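Local structure of O-methyltransferase, putative (Bacillus cereus, 3DUW) at residues S72-W75 with L76-L80. The protein is a putative O-methyltransferase that probably transfers a methyl group from S-adenosylmethionine to a hydroxyl of its substrate. Numbering follows the deposited sequence.
With SAH (S-adenosyl-L-homocysteine), chain C.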
loop_
_atom_site.group_PDB
_atom_site.type_symbol
_atom_site.label_atom_id
_atom_site.label_comp_id
_atom_site.label_asym_id
_atom_site.label_seq_id
_atom_site.Cartn_x
_atom_site.Cartn_y
_atom_site.Cartn_z
ATOM N N SER A 72 -15.928 -1.045 4.442
ATOM C CA SER A 72 -14.868 -1.205 3.448
ATOM C C SER A 72 -15.471 -1.231 2.049
ATOM O O SER A 72 -14.880 -0.722 1.099
ATOM C CB SER A 72 -14.105 -2.510 3.670
ATOM O OG SER A 72 -14.993 -3.616 3.660
ATOM N N THR A 73 -16.649 -1.838 1.934
ATOM C CA THR A 73 -17.336 -1.961 0.657
ATOM C C THR A 73 -17.571 -0.598 0.019
ATOM O O THR A 73 -17.402 -0.430 -1.188
ATOM C CB THR A 73 -18.692 -2.650 0.844
ATOM O OG1 THR A 73 -18.577 -3.657 1.858
ATOM C CG2 THR A 73 -19.140 -3.297 -0.454
ATOM N N ILE A 74 -17.979 0.370 0.832
ATOM C CA ILE A 74 -18.227 1.719 0.338
ATOM C C ILE A 74 -16.926 2.364 -0.153
ATOM O O ILE A 74 -16.898 2.999 -1.210
ATOM C CB ILE A 74 -18.892 2.573 1.439
ATOM C CG1 ILE A 74 -20.327 2.077 1.651
ATOM C CG2 ILE A 74 -18.876 4.045 1.055
ATOM C CD1 ILE A 74 -20.992 2.602 2.906
ATOM N N TRP A 75 -15.842 2.195 0.602
ATOM C CA TRP A 75 -14.560 2.748 0.182
ATOM C C TRP A 75 -14.150 2.139 -1.157
ATOM O O TRP A 75 -13.689 2.845 -2.055
ATOM C CB TRP A 75 -13.466 2.455 1.212
ATOM C CG TRP A 75 -13.466 3.356 2.413
ATOM C CD1 TRP A 75 -13.872 3.037 3.677
ATOM C CD2 TRP A 75 -12.984 4.706 2.476
ATOM N NE1 TRP A 75 -13.665 4.102 4.525
ATOM C CE2 TRP A 75 -13.121 5.139 3.813
ATOM C CE3 TRP A 75 -12.445 5.591 1.532
ATOM C CZ2 TRP A 75 -12.741 6.419 4.231
ATOM C CZ3 TRP A 75 -12.065 6.866 1.948
ATOM C CH2 TRP A 75 -12.217 7.264 3.288
ATOM N N LEU A 76 -14.313 0.826 -1.286
ATOM C CA LEU A 76 -13.960 0.131 -2.520
ATOM C C LEU A 76 -14.823 0.591 -3.691
ATOM O O LEU A 76 -14.312 0.904 -4.769
ATOM C CB LEU A 76 -14.115 -1.382 -2.337
ATOM C CG LEU A 76 -13.103 -2.067 -1.411
ATOM C CD1 LEU A 76 -13.573 -3.469 -1.077
ATOM C CD2 LEU A 76 -11.741 -2.110 -2.088
ATOM N N ALA A 77 -16.132 0.640 -3.473
ATOM C CA ALA A 77 -17.055 1.049 -4.524
ATOM C C ALA A 77 -16.788 2.475 -4.994
ATOM O O ALA A 77 -16.934 2.784 -6.177
ATOM C CB ALA A 77 -18.487 0.921 -4.035
ATOM N N ARG A 78 -16.391 3.345 -4.075
ATOM C CA ARG A 78 -16.119 4.725 -4.439
ATOM C C ARG A 78 -14.864 4.875 -5.290
ATOM O O ARG A 78 -14.596 5.952 -5.822
ATOM C CB ARG A 78 -16.030 5.586 -3.183
ATOM C CG ARG A 78 -17.382 5.849 -2.553
ATOM C CD ARG A 78 -17.258 6.643 -1.274
ATOM N NE ARG A 78 -18.560 7.108 -0.814
ATOM C CZ ARG A 78 -18.752 7.800 0.302
ATOM N NH1 ARG A 78 -17.724 8.106 1.077
ATOM N NH2 ARG A 78 -19.973 8.192 0.640
ATOM N N GLY A 79 -14.104 3.792 -5.424
ATOM C CA GLY A 79 -12.903 3.835 -6.239
ATOM C C GLY A 79 -13.193 3.478 -7.689
ATOM O O GLY A 79 -12.331 3.631 -8.558
ATOM N N LEU A 80 -14.409 2.998 -7.949
ATOM C CA LEU A 80 -14.835 2.617 -9.298
ATOM C C LEU A 80 -15.259 3.840 -10.114
ATOM O O LEU A 80 -15.500 4.911 -9.553
ATOM C CB LEU A 80 -16.010 1.640 -9.220
ATOM C CG LEU A 80 -15.803 0.337 -8.443
ATOM C CD1 LEU A 80 -17.142 -0.358 -8.269
ATOM C CD2 LEU A 80 -14.817 -0.561 -9.174
HETATM N N SAH C . -14.132 -5.808 5.585
HETATM C CA SAH C . -15.278 -5.264 6.403
HETATM C CB SAH C . -15.396 -6.000 7.696
HETATM C CG SAH C . -15.664 -7.486 7.640
HETATM S SD SAH C . -15.456 -8.194 9.331
HETATM C C SAH C . -14.963 -3.765 6.725
HETATM O O SAH C . -13.880 -3.297 6.365
HETATM O OXT SAH C . -15.871 -3.107 7.349
HETATM C "C5'" SAH C . -15.467 -9.894 8.931
HETATM C "C4'" SAH C . -16.889 -10.355 8.347
HETATM O "O4'" SAH C . -16.648 -11.735 8.084
HETATM C "C3'" SAH C . -18.055 -10.368 9.325
HETATM O "O3'" SAH C . -19.137 -9.545 8.880
HETATM C "C2'" SAH C . -18.410 -11.906 9.418
HETATM O "O2'" SAH C . -19.782 -12.144 9.690
HETATM C "C1'" SAH C . -17.939 -12.416 8.071
HETATM N N9 SAH C . -17.737 -13.737 7.952
HETATM C C8 SAH C . -17.227 -14.694 8.813
HETATM N N7 SAH C . -17.182 -15.898 8.337
HETATM C C5 SAH C . -17.705 -15.774 7.026
HETATM C C6 SAH C . -17.913 -16.758 5.992
HETATM N N6 SAH C . -17.616 -18.058 6.126
HETATM N N1 SAH C . -18.448 -16.270 4.827
HETATM C C2 SAH C . -18.767 -14.955 4.643
HETATM N N3 SAH C . -18.585 -13.986 5.608
HETATM C C4 SAH C . -18.052 -14.466 6.770
#
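Two groups grip S72 OG: the amino N of S-adenosylhomocysteine donates to it at 3.0 Å, and on the protein side it is hydrogen-bonded to the carboxylate of E64. A chi1 of 56° sets the hydroxyl between the residue's own backbone N and carbonyl carbon, where the ligand amine reaches it. E64 also takes T73 OG1 on its other carboxylate oxygen, so one acidic side chain fixes two neighbouring hydroxyls, and its charge probably favours a protonated ligand amine close by. Behind the serine the backbone runs on as regular helix. L76 N donates to S72 O at 2.9 Å, and A77 N reaches T73 O at 2.8 Å. This is the short helix 71-77 of a beta-alpha-beta unit, between strands 61-65 and 85-90 of the Rossmann-like methyltransferase fold; its first turn meets the amino-acid end of the cofactor product. One residue further along, R78 N bonds to I74 O at 2.9 Å, and the two side chains run alongside each other in the same direction. CG2 of I74 stands anti to its backbone N, which sets that methyl over one guanidinium face of R78, displaced toward the rim, with NE the nearest atom at 3.6 Å. The arginine, extended from CG to NE, carries NH1 on to a salt bridge with D22. A77 to L80 form a type I beta turn, with L80 N bonded to A77 O at 3.1 Å; R111 NH1 binds that same carbonyl oxygen.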